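Local coordinates for protein gamma-glutamyltranspeptidase (Streptomyces lincolnensis, PDB 6J3A) that probably acts as a gamma-glutamyltranspeptidase-like enzyme of the N-terminal nucleophile (Ntn) hydrolase clan, related to LmbA, at residues 135-148 with 179-193. Sequence-based numbering, arbitrary orientation.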
loop_
_atom_site.group_PDB
_atom_site.type_symbol
_atom_site.label_atom_id
_atom_site.label_comp_id
_atom_site.label_asym_id
_atom_site.label_seq_id
_atom_site.Cartn_x
_atom_site.Cartn_y
_atom_site.Cartn_z
ATOM N N VAL A 135 -14.433 17.508 -1.207
ATOM C CA VAL A 135 -14.552 18.862 -1.771
ATOM C C VAL A 135 -13.278 19.280 -2.509
ATOM O O VAL A 135 -13.330 19.794 -3.626
ATOM C CB VAL A 135 -14.825 19.922 -0.673
ATOM C CG1 VAL A 135 -14.792 21.341 -1.244
ATOM C CG2 VAL A 135 -16.175 19.691 -0.009
ATOM N N GLY A 136 -12.143 19.093 -1.850
ATOM C CA GLY A 136 -10.829 19.384 -2.429
ATOM C C GLY A 136 -10.552 18.631 -3.719
ATOM O O GLY A 136 -10.119 19.224 -4.704
ATOM N N TYR A 137 -10.817 17.328 -3.726
ATOM C CA TYR A 137 -10.619 16.529 -4.939
ATOM C C TYR A 137 -11.660 16.836 -6.011
ATOM O O TYR A 137 -11.399 16.669 -7.201
ATOM C CB TYR A 137 -10.614 15.036 -4.617
ATOM C CG TYR A 137 -9.399 14.615 -3.820
ATOM C CD1 TYR A 137 -8.111 14.764 -4.344
ATOM C CD2 TYR A 137 -9.526 14.078 -2.538
ATOM C CE1 TYR A 137 -6.988 14.395 -3.619
ATOM C CE2 TYR A 137 -8.402 13.711 -1.804
ATOM C CZ TYR A 137 -7.137 13.865 -2.355
ATOM O OH TYR A 137 -6.022 13.498 -1.645
ATOM N N ALA A 138 -12.833 17.288 -5.586
ATOM C CA ALA A 138 -13.879 17.659 -6.513
ATOM C C ALA A 138 -13.525 18.943 -7.247
ATOM O O ALA A 138 -13.568 18.979 -8.474
ATOM C CB ALA A 138 -15.196 17.810 -5.782
ATOM N N GLU A 139 -13.159 19.984 -6.502
ATOM C CA GLU A 139 -12.857 21.281 -7.130
ATOM C C GLU A 139 -11.436 21.376 -7.714
ATOM O O GLU A 139 -11.279 21.888 -8.812
ATOM C CB GLU A 139 -13.201 22.471 -6.214
ATOM C CG GLU A 139 -12.114 22.965 -5.279
ATOM C CD GLU A 139 -12.515 24.232 -4.546
ATOM O OE1 GLU A 139 -12.463 25.328 -5.149
ATOM O OE2 GLU A 139 -12.872 24.134 -3.358
ATOM N N HIS A 140 -10.426 20.876 -7.002
ATOM C CA HIS A 140 -9.016 20.987 -7.455
ATOM C C HIS A 140 -8.493 19.773 -8.207
ATOM O O HIS A 140 -7.441 19.861 -8.829
ATOM C CB HIS A 140 -8.070 21.286 -6.297
ATOM C CG HIS A 140 -8.433 22.513 -5.527
ATOM N ND1 HIS A 140 -8.374 23.780 -6.073
ATOM C CD2 HIS A 140 -8.857 22.672 -4.250
ATOM C CE1 HIS A 140 -8.741 24.665 -5.163
ATOM N NE2 HIS A 140 -9.038 24.021 -4.047
ATOM N N GLY A 141 -9.182 18.640 -8.102
ATOM C CA GLY A 141 -8.981 17.511 -9.020
ATOM C C GLY A 141 -8.210 16.301 -8.521
ATOM O O GLY A 141 -7.566 16.337 -7.472
ATOM N N HIS A 142 -8.287 15.223 -9.298
ATOM C CA HIS A 142 -7.475 14.036 -9.054
ATOM C C HIS A 142 -7.155 13.269 -10.341
ATOM O O HIS A 142 -7.910 13.304 -11.303
ATOM C CB HIS A 142 -8.191 13.115 -8.069
ATOM C CG HIS A 142 -9.162 12.187 -8.721
ATOM N ND1 HIS A 142 -10.442 12.570 -9.053
ATOM C CD2 HIS A 142 -9.032 10.899 -9.123
ATOM C CE1 HIS A 142 -11.065 11.554 -9.623
ATOM N NE2 HIS A 142 -10.229 10.529 -9.682
ATOM N N ALA A 143 -6.041 12.553 -10.329
ATOM C CA ALA A 143 -5.618 11.761 -11.478
ATOM C C ALA A 143 -6.403 10.452 -11.505
ATOM O O ALA A 143 -6.144 9.558 -10.708
ATOM C CB ALA A 143 -4.118 11.504 -11.420
ATOM N N PRO A 144 -7.372 10.337 -12.421
ATOM C CA PRO A 144 -8.287 9.209 -12.325
ATOM C C PRO A 144 -7.697 7.918 -12.843
ATOM O O PRO A 144 -6.745 7.928 -13.612
ATOM C CB PRO A 144 -9.436 9.627 -13.234
ATOM C CG PRO A 144 -8.750 10.401 -14.307
ATOM C CD PRO A 144 -7.629 11.139 -13.629
ATOM N N VAL A 145 -8.301 6.821 -12.417
ATOM C CA VAL A 145 -8.048 5.496 -12.976
ATOM C C VAL A 145 -8.614 5.447 -14.403
ATOM O O VAL A 145 -9.571 6.161 -14.722
ATOM C CB VAL A 145 -8.710 4.422 -12.083
ATOM C CG1 VAL A 145 -8.670 3.022 -12.699
ATOM C CG2 VAL A 145 -8.031 4.397 -10.724
ATOM N N GLU A 146 -8.023 4.596 -15.241
ATOM C CA GLU A 146 -8.417 4.499 -16.660
ATOM C C GLU A 146 -9.889 4.132 -16.869
ATOM O O GLU A 146 -10.517 4.623 -17.809
ATOM C CB GLU A 146 -7.475 3.619 -17.527
ATOM C CG GLU A 146 -7.031 2.263 -16.993
ATOM C CD GLU A 146 -5.827 2.362 -16.070
ATOM O OE1 GLU A 146 -4.680 2.115 -16.502
ATOM O OE2 GLU A 146 -6.038 2.727 -14.895
ATOM N N ASN A 147 -10.440 3.312 -15.984
ATOM C CA ASN A 147 -11.869 2.972 -16.025
ATOM C C ASN A 147 -12.874 4.129 -15.949
ATOM O O ASN A 147 -14.002 3.965 -16.395
ATOM C CB ASN A 147 -12.201 1.949 -14.937
ATOM C CG ASN A 147 -11.760 0.541 -15.302
ATOM O OD1 ASN A 147 -11.478 0.236 -16.467
ATOM N ND2 ASN A 147 -11.708 -0.330 -14.300
ATOM N N VAL A 148 -12.493 5.277 -15.401
ATOM C CA VAL A 148 -13.402 6.424 -15.388
ATOM C C VAL A 148 -13.704 6.860 -16.826
ATOM O O VAL A 148 -14.852 6.861 -17.268
ATOM C CB VAL A 148 -12.824 7.611 -14.588
ATOM C CG1 VAL A 148 -13.727 8.833 -14.682
ATOM C CG2 VAL A 148 -12.641 7.230 -13.129
ATOM N N PRO A 179 -6.368 9.597 -17.725
ATOM C CA PRO A 179 -5.448 9.391 -16.622
ATOM C C PRO A 179 -4.211 10.284 -16.764
ATOM O O PRO A 179 -3.871 10.729 -17.866
ATOM C CB PRO A 179 -5.096 7.905 -16.720
ATOM C CG PRO A 179 -5.379 7.516 -18.119
ATOM C CD PRO A 179 -6.503 8.393 -18.566
ATOM N N GLY A 180 -3.595 10.590 -15.628
ATOM C CA GLY A 180 -2.468 11.514 -15.578
ATOM C C GLY A 180 -2.833 12.990 -15.602
ATOM O O GLY A 180 -1.956 13.825 -15.432
ATOM N N GLU A 181 -4.108 13.319 -15.818
ATOM C CA GLU A 181 -4.584 14.709 -15.836
ATOM C C GLU A 181 -5.578 14.856 -14.719
ATOM O O GLU A 181 -6.263 13.885 -14.386
ATOM C CB GLU A 181 -5.321 15.045 -17.141
ATOM C CG GLU A 181 -4.675 14.541 -18.425
ATOM C CD GLU A 181 -4.085 15.642 -19.285
ATOM O OE1 GLU A 181 -4.245 15.568 -20.526
ATOM O OE2 GLU A 181 -3.473 16.578 -18.724
ATOM N N LEU A 182 -5.692 16.068 -14.179
ATOM C CA LEU A 182 -6.658 16.354 -13.117
ATOM C C LEU A 182 -8.100 16.348 -13.623
ATOM O O LEU A 182 -8.454 17.137 -14.481
ATOM C CB LEU A 182 -6.355 17.694 -12.445
ATOM C CG LEU A 182 -4.995 17.814 -11.742
ATOM C CD1 LEU A 182 -4.777 19.230 -11.218
ATOM C CD2 LEU A 182 -4.832 16.806 -10.610
ATOM N N LEU A 183 -8.906 15.434 -13.089
ATOM C CA LEU A 183 -10.341 15.360 -13.364
ATOM C C LEU A 183 -11.060 16.156 -12.292
ATOM O O LEU A 183 -10.816 15.937 -11.110
ATOM C CB LEU A 183 -10.827 13.909 -13.318
ATOM C CG LEU A 183 -12.337 13.666 -13.228
ATOM C CD1 LEU A 183 -13.084 14.276 -14.413
ATOM C CD2 LEU A 183 -12.602 12.173 -13.139
ATOM N N ARG A 184 -11.960 17.048 -12.706
ATOM C CA ARG A 184 -12.730 17.875 -11.775
ATOM C C ARG A 184 -14.233 17.709 -11.911
ATOM O O ARG A 184 -14.744 17.308 -12.957
ATOM C CB ARG A 184 -12.405 19.341 -11.985
ATOM C CG ARG A 184 -11.093 19.779 -11.389
ATOM C CD ARG A 184 -10.824 21.228 -11.759
ATOM N NE ARG A 184 -9.427 21.570 -11.507
ATOM C CZ ARG A 184 -8.421 21.342 -12.353
ATOM N NH1 ARG A 184 -8.630 20.773 -13.548
ATOM N NH2 ARG A 184 -7.188 21.685 -11.998
ATOM N N ASN A 185 -14.920 18.031 -10.821
ATOM C CA ASN A 185 -16.358 18.205 -10.812
ATOM C C ASN A 185 -16.660 19.432 -9.936
ATOM O O ASN A 185 -17.020 19.286 -8.765
ATOM C CB ASN A 185 -17.056 16.936 -10.307
ATOM C CG ASN A 185 -18.573 16.990 -10.462
ATOM O OD1 ASN A 185 -19.181 18.066 -10.520
ATOM N ND2 ASN A 185 -19.193 15.820 -10.504
ATOM N N PRO A 186 -16.501 20.645 -10.502
ATOM C CA PRO A 186 -16.731 21.877 -9.717
ATOM C C PRO A 186 -18.162 22.052 -9.204
ATOM O O PRO A 186 -18.360 22.699 -8.178
ATOM C CB PRO A 186 -16.352 23.016 -10.682
ATOM C CG PRO A 186 -16.313 22.402 -12.039
ATOM C CD PRO A 186 -16.074 20.930 -11.884
ATOM N N THR A 187 -19.142 21.493 -9.912
ATOM C CA THR A 187 -20.534 21.555 -9.472
ATOM C C THR A 187 -20.755 20.741 -8.183
ATOM O O THR A 187 -21.344 21.237 -7.218
ATOM C CB THR A 187 -21.500 21.094 -10.580
ATOM O OG1 THR A 187 -21.233 21.812 -11.792
ATOM C CG2 THR A 187 -22.936 21.356 -10.171
ATOM N N LEU A 188 -20.285 19.497 -8.172
ATOM C CA LEU A 188 -20.385 18.657 -6.976
ATOM C C LEU A 188 -19.705 19.348 -5.802
ATOM O O LEU A 188 -20.230 19.376 -4.683
ATOM C CB LEU A 188 -19.768 17.280 -7.227
ATOM C CG LEU A 188 -19.553 16.368 -6.012
ATOM C CD1 LEU A 188 -20.861 15.989 -5.350
ATOM C CD2 LEU A 188 -18.800 15.119 -6.416
ATOM N N ALA A 189 -18.540 19.917 -6.074
ATOM C CA ALA A 189 -17.820 20.683 -5.074
ATOM C C ALA A 189 -18.668 21.837 -4.547
ATOM O O ALA A 189 -18.775 22.010 -3.338
ATOM C CB ALA A 189 -16.523 21.208 -5.648
ATOM N N ALA A 190 -19.271 22.604 -5.458
ATOM C CA ALA A 190 -20.182 23.718 -5.093
ATOM C C ALA A 190 -21.380 23.275 -4.227
ATOM O O ALA A 190 -21.821 23.998 -3.309
ATOM C CB ALA A 190 -20.682 24.420 -6.347
ATOM N N THR A 191 -21.878 22.079 -4.534
ATOM C CA THR A 191 -23.026 21.488 -3.855
ATOM C C THR A 191 -22.763 21.206 -2.372
ATOM O O THR A 191 -23.619 21.511 -1.528
ATOM C CB THR A 191 -23.476 20.191 -4.565
ATOM O OG1 THR A 191 -23.782 20.483 -5.932
ATOM C CG2 THR A 191 -24.722 19.573 -3.896
ATOM N N TRP A 192 -21.611 20.610 -2.056
ATOM C CA TRP A 192 -21.244 20.386 -0.646
ATOM C C TRP A 192 -20.918 21.703 0.059
ATOM O O TRP A 192 -21.217 21.869 1.237
ATOM C CB TRP A 192 -20.073 19.399 -0.480
ATOM C CG TRP A 192 -20.278 18.008 -1.030
ATOM C CD1 TRP A 192 -19.330 17.228 -1.630
ATOM C CD2 TRP A 192 -21.485 17.228 -1.026
ATOM N NE1 TRP A 192 -19.866 16.017 -2.001
ATOM C CE2 TRP A 192 -21.187 15.994 -1.647
ATOM C CE3 TRP A 192 -22.788 17.454 -0.574
ATOM C CZ2 TRP A 192 -22.138 15.001 -1.823
ATOM C CZ3 TRP A 192 -23.728 16.466 -0.740
ATOM C CH2 TRP A 192 -23.402 15.253 -1.358
ATOM N N LYS A 193 -20.305 22.631 -0.660
ATOM C CA LYS A 193 -19.994 23.930 -0.081
ATOM C C LYS A 193 -21.259 24.661 0.342
ATOM O O LYS A 193 -21.332 25.194 1.448
ATOM C CB LYS A 193 -19.195 24.790 -1.052
ATOM C CG LYS A 193 -17.723 24.433 -1.116
ATOM C CD LYS A 193 -16.973 25.553 -1.803
ATOM C CE LYS A 193 -15.551 25.181 -2.159
ATOM N NZ LYS A 193 -15.066 26.158 -3.171
HETATM O O HOH W 1 -11.831 14.675 -8.708
HETATM O O HOH W 2 -4.287 9.102 -13.366
#
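The R184 guanidinium meets the carbonyl oxygen of E139 at its edge and in its plane, while the W192 ring receives V135 CG2 at an edge and F45 edge-to-face. The H142 ring has L183 CD2 coming in obliquely at CE1 and a water in its plane near ND1. These groups lie along two helix-and-loop segments of the gamma-glutamyltranspeptidase fold, in which helix segments 135-140 and 186-193 run roughly antiparallel, with a signed crossing angle of -141° and axes 7.5 Å apart at closest approach. The helices meet through small side chains: A189 CB sits 3.7 Å from A138 CB and also touches E139 CB. With CG lying between its backbone N and carbonyl carbon (chi1 90°), E139 sends its carboxylate across the K193 chain at about a right angle, and OE2 forms a salt bridge to NZ at 3.0 Å, though weak as a hydrogen bond. Shortened to an alanine here, the side chain would keep its CB contact with A189, but the K193 ammonium would probably lose this carboxylate mate. At G141 phi is positive, and a CB would clash with L182. H142 and L183 then form one antiparallel hydrogen-bonded pair, and L183 CD2 meets V148 CG1 tip to tip. Y137 OH hydrogen-bonds R617 of the second subunit. N185 N-caps helix 186-200: its OD1 accepts from L188 N at 3.0 Å, and its own N donates to A138 O at 2.9 Å.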